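PDB 1ZWX: sphingomyelinase-c from Listeria ivanovii, which belongs to the endonuclease/exonuclease/phosphatase family and adopts the layered, two-sheet fold of the DNase I-like clan. Local coordinates for residues D195-Y200 and E245-I250; D207-L212 and Y249-N254; M224-P229 and S289-V294. One frame throughout, in Å; residues are numbered along the deposited sequence.

In the fold
All three contacts are largely buried. Contacts 1 and 2 share strand 248-252, the outermost strand of one six-stranded sheet: contact 1 ties its start to the loop after strand 189-193, and contact 2 covers its later part with helix 203-212. Contact 3 joins two loops, the second of which leads into strand 294-298 of the other sheet. Chemistry follows place. Contact 2 is nearly all apolar, whereas contacts 1 and 3, whose centres lie about 10 Å apart, rely on backbone bonds and polar side chains. Asp-248 of contact 1 bonds to Thr-226 and His-291 of contact 3, the latter bonded to a phosphate ion. The centres of contacts 2 and 3 are about 20 Å apart.

Contact 1: D195-Y200 and E245-I250; sequences DLNVNY and EYLDYI
The ring of Tyr-249 turns its edge to the loop 195-200: the carbonyl oxygen of Val-198 lies in the ring plane and accepts from the phenol, 2.8 Å from Tyr-249 OH to Val-198 O, the donor tilted 20° from the carbonyl plane. CB of Leu-196 meets the same ring near CD1, and CB of Tyr-200 comes within 3.3 Å of Tyr-249 OH. Next to it, Tyr-200 and Tyr-246 touch through their CB atoms, their rings diverging from that point.

Leu-247 is central to the contact. Leu-247 O receives the backbone N of Leu-196 at 2.9 Å and, more weakly, that of Asn-197, while CD2 of Leu-247 packs on the backbone between Asn-197 and Asn-199. Asn-199 extends its amide with CG anti to the backbone N (chi1 -170°), which brings OD1 to the backbone N of Tyr-246 at 2.9 Å in an almost straight bond. Tyr-200 N answers with a bond to Tyr-246 O.

Asp-195 and Asp-248 form an antiparallel non-hydrogen-bonded pair with both side chains on one face of the sheet. Their OD2 atoms are 4.3 Å apart; Asp-195 OD2 is held by Asn-17, Asp-248 OD1 by Thr-226 and His-291. The Gly-Asp-Leu-Asn sequence from Gly-194 to Asn-197, following strand 189-193 and with the side chain of Asn-197 about 4 Å from a bound phosphate ion at the nearest atoms, is a signature of the DNase I-like fold and probably borders its active site.

Contact 2: D207-L212 and Y249-N254; sequences DMLKLL and YIFVEN. Unlike the reference sequence in segment 207-212: Leu-209 (reference Phe).
Helix 207-212, which sets Met-208, Leu-209 and Leu-212 against Phe-251, runs over strand 249-252 with the two axes 10.9 Å apart at closest approach and their N-to-C directions 50° apart. The contact is carried by side chains. A chi1 of 173° carries the Met-208 chain away from its own N, and a bend at the sulfur, chi3 69°, brings the terminal methyl to where both aromatic rings can be touched. Met-208 CE lies over one face of Tyr-249, 3.9 Å from Tyr-249 CE1, and at the edge of Phe-251, 3.8 Å from Phe-251 CZ. One methyl thus meets the two rings in different ways.

Two leucines also reach the Phe-251 ring, both obliquely. CD2 of Leu-209, whose side chain crosses the phenylalanine at about a right angle, is 4.2 Å from Phe-251 CE2; CD1 of Leu-212 is 4.3 Å from Phe-251 CD1. Leu-209 stands where the reference sequence has phenylalanine. Within the strand, CB of Tyr-249 sits 3.5 Å above one face of the Phe-251 ring, displaced toward its rim, which probably limits the ring's tilt.

At Leu-212 the CG of Glu-253 packs 3.8 Å from Leu-212 O; the polar link is made by NE2 of Gln-176, which bonds to both Leu-212 O and Glu-253 OE2, joining the two segments from helix 161-182. Met-172 of that helix packs on Met-208 and Leu-212, while strand 189-193 pairs with the strand through Phe-251 and Glu-253; helix 203-212 therefore lies against both helix 161-182 and the outermost strand of the sheet.

Contact 3: M224-P229 and S289-V294; sequences MATWDP and SDHYPV. With PO4 (phosphate ion), chain B.
The carbonyl oxygen of Thr-226 is gripped from several directions: the backbone N of Tyr-292 gives a bond of 2.8 Å to Thr-226 O lying in the carbonyl plane, CA of His-291 adds a CA-H...O contact, and a water donates weakly. That water also accepts from Asp-228 N and donates to Asp-290 O, stitching the loops together above one face of the Tyr-292 ring. Ala-225 O meets the edge of that ring in plane, 3.4 Å from Tyr-292 CD1; buried here, it finds no hydrogen-bonding partner in the model.

With chi1 at -171° the indole of Trp-227 lies beside its own carbonyl carbon, placing CD1 over one face of His-291, 3.5 Å from His-291 NE2. The two ring planes are 56° apart, an oblique meeting. NE2 of His-291 donates to the phosphate ion, 2.7 Å from His-291 NE2 to PO4 O2, with the oxygen in the imidazole plane. ND1 bonds to Asp-248, which also holds Thr-226 OG1; bonds at both ring nitrogens, to Asp-248 and to the phosphate, probably fix the histidine's rotation. Further along, CG2 of Thr-226 and CG2 of Val-294 pack at 3.8 Å.

Each loop has its own turn or kink. Ser-289 OG accepts from His-291 N, 3.0 Å away, in an ST turn, and Thr-226 with Trp-227 forms a classic beta bulge opposite Glu-245. The Ser-Asp-His sequence of residues 289-291, with His-291 bonded to a phosphate probably from the crystallisation liquor, is a hallmark of the DNase I-like family and consistent with its active-site pocket.

Contact 1: D195-Y200 and E245-I250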
loop_
_atom_site.group_PDB
_atom_site.type_symbol
_atom_site.label_atom_id
_atom_site.label_comp_id
_atom_site.label_asym_id
_atom_site.label_seq_id
_atom_site.Cartn_x
_atom_site.Cartn_y
_atom_site.Cartn_z
ATOM N N ASP A 195 2.512 0.345 2.435
ATOM C CA ASP A 195 3.511 1.315 2.891
ATOM C C ASP A 195 3.505 1.225 4.411
ATOM O O ASP A 195 2.581 1.723 5.108
ATOM C CB ASP A 195 3.121 2.721 2.398
ATOM C CG ASP A 195 4.054 3.822 2.910
ATOM O OD1 ASP A 195 5.005 3.543 3.670
ATOM O OD2 ASP A 195 3.852 4.960 2.474
ATOM N N LEU A 196 4.495 0.497 4.930
ATOM C CA LEU A 196 4.607 0.275 6.369
ATOM C C LEU A 196 5.316 1.434 7.100
ATOM O O LEU A 196 5.310 1.461 8.353
ATOM C CB LEU A 196 5.300 -1.072 6.681
ATOM C CG LEU A 196 4.349 -2.296 6.744
ATOM C CD1 LEU A 196 3.397 -2.214 7.925
ATOM C CD2 LEU A 196 3.500 -2.433 5.508
ATOM N N ASN A 197 5.923 2.344 6.335
ATOM C CA ASN A 197 6.521 3.585 6.894
ATOM C C ASN A 197 7.661 3.273 7.909
ATOM O O ASN A 197 7.964 4.048 8.810
ATOM C CB ASN A 197 5.436 4.487 7.479
ATOM C CG ASN A 197 5.032 5.606 6.527
ATOM O OD1 ASN A 197 5.896 6.255 5.916
ATOM N ND2 ASN A 197 3.742 5.835 6.385
ATOM N N VAL A 198 8.269 2.106 7.733
ATOM C CA VAL A 198 9.418 1.670 8.527
ATOM C C VAL A 198 10.559 1.453 7.545
ATOM O O VAL A 198 10.459 0.629 6.625
ATOM C CB VAL A 198 9.100 0.401 9.325
ATOM C CG1 VAL A 198 10.376 -0.150 10.073
ATOM C CG2 VAL A 198 7.960 0.641 10.281
ATOM N N ASN A 199 11.634 2.229 7.717
ATOM C CA ASN A 199 12.777 2.175 6.842
ATOM C C ASN A 199 13.597 0.890 7.081
ATOM O O ASN A 199 13.877 0.512 8.236
ATOM C CB ASN A 199 13.623 3.463 7.033
ATOM C CG ASN A 199 14.714 3.620 5.993
ATOM O OD1 ASN A 199 14.621 3.131 4.866
ATOM N ND2 ASN A 199 15.775 4.319 6.378
ATOM N N TYR A 200 13.924 0.209 5.987
ATOM C CA TYR A 200 14.591 -1.080 6.024
ATOM C C TYR A 200 15.922 -0.973 6.754
ATOM O O TYR A 200 16.620 0.029 6.618
ATOM C CB TYR A 200 14.881 -1.587 4.603
ATOM C CG TYR A 200 15.665 -2.889 4.621
ATOM C CD1 TYR A 200 15.061 -4.075 5.068
ATOM C CD2 TYR A 200 17.014 -2.933 4.234
ATOM C CE1 TYR A 200 15.775 -5.297 5.105
ATOM C CE2 TYR A 200 17.740 -4.142 4.272
ATOM C CZ TYR A 200 17.115 -5.306 4.709
ATOM O OH TYR A 200 17.812 -6.499 4.763
ATOM N N GLU A 245 14.356 6.587 1.292
ATOM C CA GLU A 245 13.926 5.591 2.271
ATOM C C GLU A 245 13.348 4.365 1.565
ATOM O O GLU A 245 12.974 4.447 0.396
ATOM C CB GLU A 245 12.899 6.172 3.262
ATOM C CG GLU A 245 13.469 7.267 4.215
ATOM C CD GLU A 245 12.444 7.799 5.216
ATOM O OE1 GLU A 245 11.884 6.996 6.007
ATOM O OE2 GLU A 245 12.200 9.034 5.231
ATOM N N TYR A 246 13.298 3.244 2.284
ATOM C CA TYR A 246 12.706 1.993 1.795
ATOM C C TYR A 246 11.545 1.660 2.730
ATOM O O TYR A 246 11.760 1.288 3.880
ATOM C CB TYR A 246 13.764 0.865 1.772
ATOM C CG TYR A 246 13.337 -0.329 0.940
ATOM C CD1 TYR A 246 13.994 -0.630 -0.250
ATOM C CD2 TYR A 246 12.266 -1.128 1.326
ATOM C CE1 TYR A 246 13.611 -1.704 -1.035
ATOM C CE2 TYR A 246 11.850 -2.177 0.552
ATOM C CZ TYR A 246 12.543 -2.480 -0.625
ATOM O OH TYR A 246 12.163 -3.555 -1.397
ATOM N N LEU A 247 10.310 1.858 2.262
ATOM C CA LEU A 247 9.147 1.941 3.148
ATOM C C LEU A 247 7.988 1.011 2.765
ATOM O O LEU A 247 7.026 0.854 3.533
ATOM C CB LEU A 247 8.597 3.378 3.114
ATOM C CG LEU A 247 9.527 4.497 3.619
ATOM C CD1 LEU A 247 8.835 5.862 3.434
ATOM C CD2 LEU A 247 9.900 4.262 5.089
ATOM N N ASP A 248 8.065 0.464 1.552
ATOM C CA ASP A 248 6.950 -0.321 0.964
ATOM C C ASP A 248 7.380 -1.801 0.826
ATOM O O ASP A 248 8.443 -2.120 0.298
ATOM C CB ASP A 248 6.557 0.225 -0.410
ATOM C CG ASP A 248 6.118 1.691 -0.376
ATOM O OD1 ASP A 248 6.984 2.588 -0.440
ATOM O OD2 ASP A 248 4.898 1.924 -0.336
ATOM N N TYR A 249 6.524 -2.680 1.324
ATOM C CA TYR A 249 6.848 -4.097 1.453
ATOM C C TYR A 249 5.637 -4.970 1.178
ATOM O O TYR A 249 4.483 -4.573 1.439
ATOM C CB TYR A 249 7.224 -4.397 2.894
ATOM C CG TYR A 249 8.386 -3.577 3.462
ATOM C CD1 TYR A 249 8.144 -2.430 4.214
ATOM C CD2 TYR A 249 9.709 -3.994 3.268
ATOM C CE1 TYR A 249 9.222 -1.673 4.757
ATOM C CE2 TYR A 249 10.801 -3.248 3.795
ATOM C CZ TYR A 249 10.528 -2.100 4.542
ATOM O OH TYR A 249 11.590 -1.412 5.073
ATOM N N ILE A 250 5.913 -6.202 0.749
ATOM C CA ILE A 250 4.892 -7.241 0.794
ATOM C C ILE A 250 5.507 -8.468 1.468
ATOM O O ILE A 250 6.404 -9.070 0.922
ATOM C CB ILE A 250 4.310 -7.623 -0.600
ATOM C CG1 ILE A 250 3.889 -6.360 -1.414
ATOM C CG2 ILE A 250 3.097 -8.526 -0.385
ATOM C CD1 ILE A 250 3.828 -6.589 -2.930
#

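Contact 2: D207-L212 and Y249-N254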
loop_
_atom_site.group_PDB
_atom_site.type_symbol
_atom_site.label_atom_id
_atom_site.label_comp_id
_atom_site.label_asym_id
_atom_site.label_seq_id
_atom_site.Cartn_x
_atom_site.Cartn_y
_atom_site.Cartn_z
ATOM N N ASP A 207 12.184 -4.686 14.795
ATOM C CA ASP A 207 11.016 -4.852 15.634
ATOM C C ASP A 207 9.731 -5.124 14.855
ATOM O O ASP A 207 8.857 -5.858 15.332
ATOM C CB ASP A 207 10.815 -3.628 16.521
ATOM C CG ASP A 207 11.799 -3.589 17.701
ATOM O OD1 ASP A 207 12.815 -4.339 17.713
ATOM O OD2 ASP A 207 11.548 -2.782 18.590
ATOM N N MET A 208 9.594 -4.476 13.700
ATOM C CA MET A 208 8.424 -4.710 12.823
ATOM C C MET A 208 8.305 -6.194 12.457
ATOM O O MET A 208 7.201 -6.743 12.470
ATOM C CB MET A 208 8.537 -3.913 11.531
ATOM C CG MET A 208 7.413 -4.278 10.504
ATOM S SD MET A 208 7.304 -3.072 9.163
ATOM C CE MET A 208 8.795 -3.367 8.283
ATOM N N LEU A 209 9.436 -6.817 12.130
ATOM C CA LEU A 209 9.449 -8.273 11.828
ATOM C C LEU A 209 8.781 -9.050 12.960
ATOM O O LEU A 209 7.924 -9.937 12.726
ATOM C CB LEU A 209 10.857 -8.795 11.455
ATOM C CG LEU A 209 11.584 -8.183 10.240
ATOM C CD1 LEU A 209 12.887 -8.888 9.926
ATOM C CD2 LEU A 209 10.689 -8.071 8.989
ATOM N N LYS A 210 9.076 -8.671 14.205
ATOM C CA LYS A 210 8.493 -9.368 15.342
ATOM C C LYS A 210 7.034 -9.036 15.577
ATOM O O LYS A 210 6.244 -9.889 15.992
ATOM C CB LYS A 210 9.310 -9.092 16.641
ATOM C CG LYS A 210 10.753 -9.596 16.608
ATOM C CD LYS A 210 10.799 -11.137 16.621
ATOM C CE LYS A 210 12.212 -11.729 16.822
ATOM N NZ LYS A 210 13.291 -10.749 16.519
ATOM N N LEU A 211 6.672 -7.775 15.361
ATOM C CA LEU A 211 5.317 -7.319 15.687
ATOM C C LEU A 211 4.287 -7.835 14.667
ATOM O O LEU A 211 3.153 -8.102 15.033
ATOM C CB LEU A 211 5.257 -5.789 15.685
ATOM C CG LEU A 211 5.953 -5.084 16.868
ATOM C CD1 LEU A 211 6.145 -3.578 16.596
ATOM C CD2 LEU A 211 5.136 -5.287 18.104
ATOM N N LEU A 212 4.689 -7.899 13.410
ATOM C CA LEU A 212 3.836 -8.463 12.319
ATOM C C LEU A 212 4.029 -9.962 12.163
ATOM O O LEU A 212 3.265 -10.617 11.418
ATOM C CB LEU A 212 4.184 -7.814 10.979
ATOM C CG LEU A 212 3.771 -6.339 10.758
ATOM C CD1 LEU A 212 4.153 -5.925 9.350
ATOM C CD2 LEU A 212 2.270 -6.103 11.025
ATOM N N TYR A 249 6.524 -2.680 1.324
ATOM C CA TYR A 249 6.848 -4.097 1.453
ATOM C C TYR A 249 5.637 -4.970 1.178
ATOM O O TYR A 249 4.483 -4.573 1.439
ATOM C CB TYR A 249 7.224 -4.397 2.894
ATOM C CG TYR A 249 8.386 -3.577 3.462
ATOM C CD1 TYR A 249 8.144 -2.430 4.214
ATOM C CD2 TYR A 249 9.709 -3.994 3.268
ATOM C CE1 TYR A 249 9.222 -1.673 4.757
ATOM C CE2 TYR A 249 10.801 -3.248 3.795
ATOM C CZ TYR A 249 10.528 -2.100 4.542
ATOM O OH TYR A 249 11.590 -1.412 5.073
ATOM N N ILE A 250 5.913 -6.202 0.749
ATOM C CA ILE A 250 4.892 -7.241 0.794
ATOM C C ILE A 250 5.507 -8.468 1.468
ATOM O O ILE A 250 6.404 -9.070 0.922
ATOM C CB ILE A 250 4.310 -7.623 -0.600
ATOM C CG1 ILE A 250 3.889 -6.360 -1.414
ATOM C CG2 ILE A 250 3.097 -8.526 -0.385
ATOM C CD1 ILE A 250 3.828 -6.589 -2.930
ATOM N N PHE A 251 4.962 -8.831 2.620
ATOM C CA PHE A 251 5.509 -9.911 3.453
ATOM C C PHE A 251 4.605 -11.121 3.445
ATOM O O PHE A 251 3.422 -11.018 3.206
ATOM C CB PHE A 251 5.556 -9.472 4.926
ATOM C CG PHE A 251 6.534 -8.351 5.222
ATOM C CD1 PHE A 251 6.059 -7.132 5.729
ATOM C CD2 PHE A 251 7.915 -8.519 5.035
ATOM C CE1 PHE A 251 6.970 -6.061 6.052
ATOM C CE2 PHE A 251 8.833 -7.471 5.322
ATOM C CZ PHE A 251 8.347 -6.230 5.848
ATOM N N VAL A 252 5.183 -12.263 3.815
ATOM C CA VAL A 252 4.430 -13.465 4.121
ATOM C C VAL A 252 4.429 -13.648 5.629
ATOM O O VAL A 252 5.486 -13.527 6.269
ATOM C CB VAL A 252 5.082 -14.694 3.429
ATOM C CG1 VAL A 252 4.399 -15.965 3.923
ATOM C CG2 VAL A 252 4.985 -14.569 1.907
ATOM N N GLU A 253 3.273 -13.911 6.203
ATOM C CA GLU A 253 3.180 -14.116 7.635
ATOM C C GLU A 253 3.767 -15.481 8.058
ATOM O O GLU A 253 3.511 -16.498 7.399
ATOM C CB GLU A 253 1.749 -13.966 8.108
ATOM C CG GLU A 253 1.593 -13.460 9.587
ATOM C CD GLU A 253 1.348 -14.586 10.597
ATOM O OE1 GLU A 253 1.214 -15.764 10.189
ATOM O OE2 GLU A 253 1.247 -14.294 11.804
ATOM N N ASN A 254 4.516 -15.497 9.175
ATOM C CA ASN A 254 5.340 -16.674 9.525
ATOM C C ASN A 254 4.595 -17.837 10.154
ATOM O O ASN A 254 5.080 -18.968 10.108
ATOM C CB ASN A 254 6.559 -16.296 10.405
ATOM C CG ASN A 254 7.709 -15.678 9.597
ATOM O OD1 ASN A 254 7.828 -15.852 8.385
ATOM N ND2 ASN A 254 8.570 -14.932 10.287
#

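Contact 3: M224-P229 and S289-V294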
loop_
_atom_site.group_PDB
_atom_site.type_symbol
_atom_site.label_atom_id
_atom_site.label_comp_id
_atom_site.label_asym_id
_atom_site.label_seq_id
_atom_site.Cartn_x
_atom_site.Cartn_y
_atom_site.Cartn_z
ATOM N N MET A 224 18.081 -0.462 -2.553
ATOM C CA MET A 224 16.991 0.201 -3.231
ATOM C C MET A 224 16.314 1.221 -2.282
ATOM O O MET A 224 16.579 1.266 -1.049
ATOM C CB MET A 224 15.989 -0.841 -3.745
ATOM C CG MET A 224 15.976 -1.092 -5.274
ATOM S SD MET A 224 17.512 -1.029 -6.252
ATOM C CE MET A 224 17.897 0.736 -6.327
ATOM N N ALA A 225 15.474 2.058 -2.865
ATOM C CA ALA A 225 14.656 2.995 -2.110
ATOM C C ALA A 225 13.332 3.074 -2.828
ATOM O O ALA A 225 13.292 3.280 -4.035
ATOM C CB ALA A 225 15.320 4.383 -2.056
ATOM N N THR A 226 12.250 2.874 -2.098
ATOM C CA THR A 226 10.918 3.008 -2.666
ATOM C C THR A 226 10.436 4.462 -2.615
ATOM O O THR A 226 9.485 4.823 -3.305
ATOM C CB THR A 226 9.907 2.098 -1.951
ATOM O OG1 THR A 226 9.664 2.573 -0.607
ATOM C CG2 THR A 226 10.433 0.643 -1.932
ATOM N N TRP A 227 11.105 5.275 -1.786
ATOM C CA TRP A 227 10.787 6.702 -1.649
ATOM C C TRP A 227 12.139 7.383 -1.845
ATOM O O TRP A 227 12.987 7.361 -0.947
ATOM C CB TRP A 227 10.152 6.984 -0.279
ATOM C CG TRP A 227 9.605 8.379 -0.137
ATOM C CD1 TRP A 227 8.371 8.829 -0.507
ATOM C CD2 TRP A 227 10.296 9.505 0.427
ATOM N NE1 TRP A 227 8.252 10.181 -0.217
ATOM C CE2 TRP A 227 9.425 10.616 0.348
ATOM C CE3 TRP A 227 11.586 9.684 0.952
ATOM C CZ2 TRP A 227 9.797 11.908 0.806
ATOM C CZ3 TRP A 227 11.961 10.967 1.400
ATOM C CH2 TRP A 227 11.069 12.054 1.319
ATOM N N ASP A 228 12.354 7.910 -3.043
ATOM C CA ASP A 228 13.692 8.364 -3.458
ATOM C C ASP A 228 13.728 9.773 -4.055
ATOM O O ASP A 228 13.535 9.937 -5.262
ATOM C CB ASP A 228 14.296 7.388 -4.470
ATOM C CG ASP A 228 15.802 7.474 -4.524
ATOM O OD1 ASP A 228 16.389 8.519 -4.142
ATOM O OD2 ASP A 228 16.415 6.500 -4.958
ATOM N N PRO A 229 13.982 10.801 -3.216
ATOM C CA PRO A 229 14.151 12.162 -3.786
ATOM C C PRO A 229 15.348 12.337 -4.755
ATOM O O PRO A 229 15.422 13.355 -5.459
ATOM C CB PRO A 229 14.329 13.047 -2.541
ATOM C CG PRO A 229 13.778 12.235 -1.391
ATOM C CD PRO A 229 14.097 10.804 -1.746
ATOM N N SER A 289 3.900 8.244 -9.287
ATOM C CA SER A 289 3.646 8.559 -7.881
ATOM C C SER A 289 4.969 8.983 -7.250
ATOM O O SER A 289 6.029 8.863 -7.887
ATOM C CB SER A 289 3.062 7.322 -7.168
ATOM O OG SER A 289 3.271 7.387 -5.769
ATOM N N ASP A 290 4.932 9.468 -6.011
ATOM C CA ASP A 290 6.173 9.766 -5.316
ATOM C C ASP A 290 6.810 8.526 -4.683
ATOM O O ASP A 290 7.949 8.603 -4.191
ATOM C CB ASP A 290 6.007 10.932 -4.309
ATOM C CG ASP A 290 5.074 10.610 -3.132
ATOM O OD1 ASP A 290 4.317 9.609 -3.147
ATOM O OD2 ASP A 290 5.086 11.421 -2.161
ATOM N N HIS A 291 6.069 7.400 -4.665
ATOM C CA HIS A 291 6.629 6.103 -4.244
ATOM C C HIS A 291 6.773 5.246 -5.488
ATOM O O HIS A 291 5.955 5.353 -6.406
ATOM C CB HIS A 291 5.717 5.342 -3.279
ATOM C CG HIS A 291 5.663 5.906 -1.892
ATOM N ND1 HIS A 291 6.199 5.250 -0.803
ATOM C CD2 HIS A 291 5.122 7.058 -1.413
ATOM C CE1 HIS A 291 6.007 5.979 0.286
ATOM N NE2 HIS A 291 5.353 7.078 -0.054
ATOM N N TYR A 292 7.765 4.357 -5.483
ATOM C CA TYR A 292 7.836 3.322 -6.506
ATOM C C TYR A 292 6.994 2.123 -6.106
ATOM O O TYR A 292 6.857 1.844 -4.920
ATOM C CB TYR A 292 9.281 2.894 -6.789
ATOM C CG TYR A 292 10.139 3.999 -7.297
ATOM C CD1 TYR A 292 11.346 4.350 -6.641
ATOM C CD2 TYR A 292 9.763 4.719 -8.422
ATOM C CE1 TYR A 292 12.150 5.402 -7.131
ATOM C CE2 TYR A 292 10.552 5.776 -8.908
ATOM C CZ TYR A 292 11.726 6.113 -8.270
ATOM O OH TYR A 292 12.469 7.158 -8.800
ATOM N N PRO A 293 6.393 1.429 -7.106
ATOM C CA PRO A 293 5.631 0.211 -6.838
ATOM C C PRO A 293 6.575 -0.927 -6.422
ATOM O O PRO A 293 7.770 -0.887 -6.738
ATOM C CB PRO A 293 4.990 -0.134 -8.185
ATOM C CG PRO A 293 5.444 0.896 -9.164
ATOM C CD PRO A 293 6.460 1.767 -8.543
ATOM N N VAL A 294 6.049 -1.889 -5.679
ATOM C CA VAL A 294 6.831 -3.053 -5.269
ATOM C C VAL A 294 6.056 -4.291 -5.754
ATOM O O VAL A 294 4.854 -4.349 -5.635
ATOM C CB VAL A 294 7.125 -3.093 -3.720
ATOM C CG1 VAL A 294 7.609 -4.459 -3.276
ATOM C CG2 VAL A 294 8.143 -2.000 -3.329
HETATM P P PO4 B . 4.037 10.147 2.223
HETATM O O1 PO4 B . 4.809 11.439 2.001
HETATM O O2 PO4 B . 4.166 9.261 1.012
HETATM O O3 PO4 B . 4.642 9.377 3.384
HETATM O O4 PO4 B . 2.585 10.503 2.477
HETATM O O HOH W 1 10.348 7.488 -5.055
#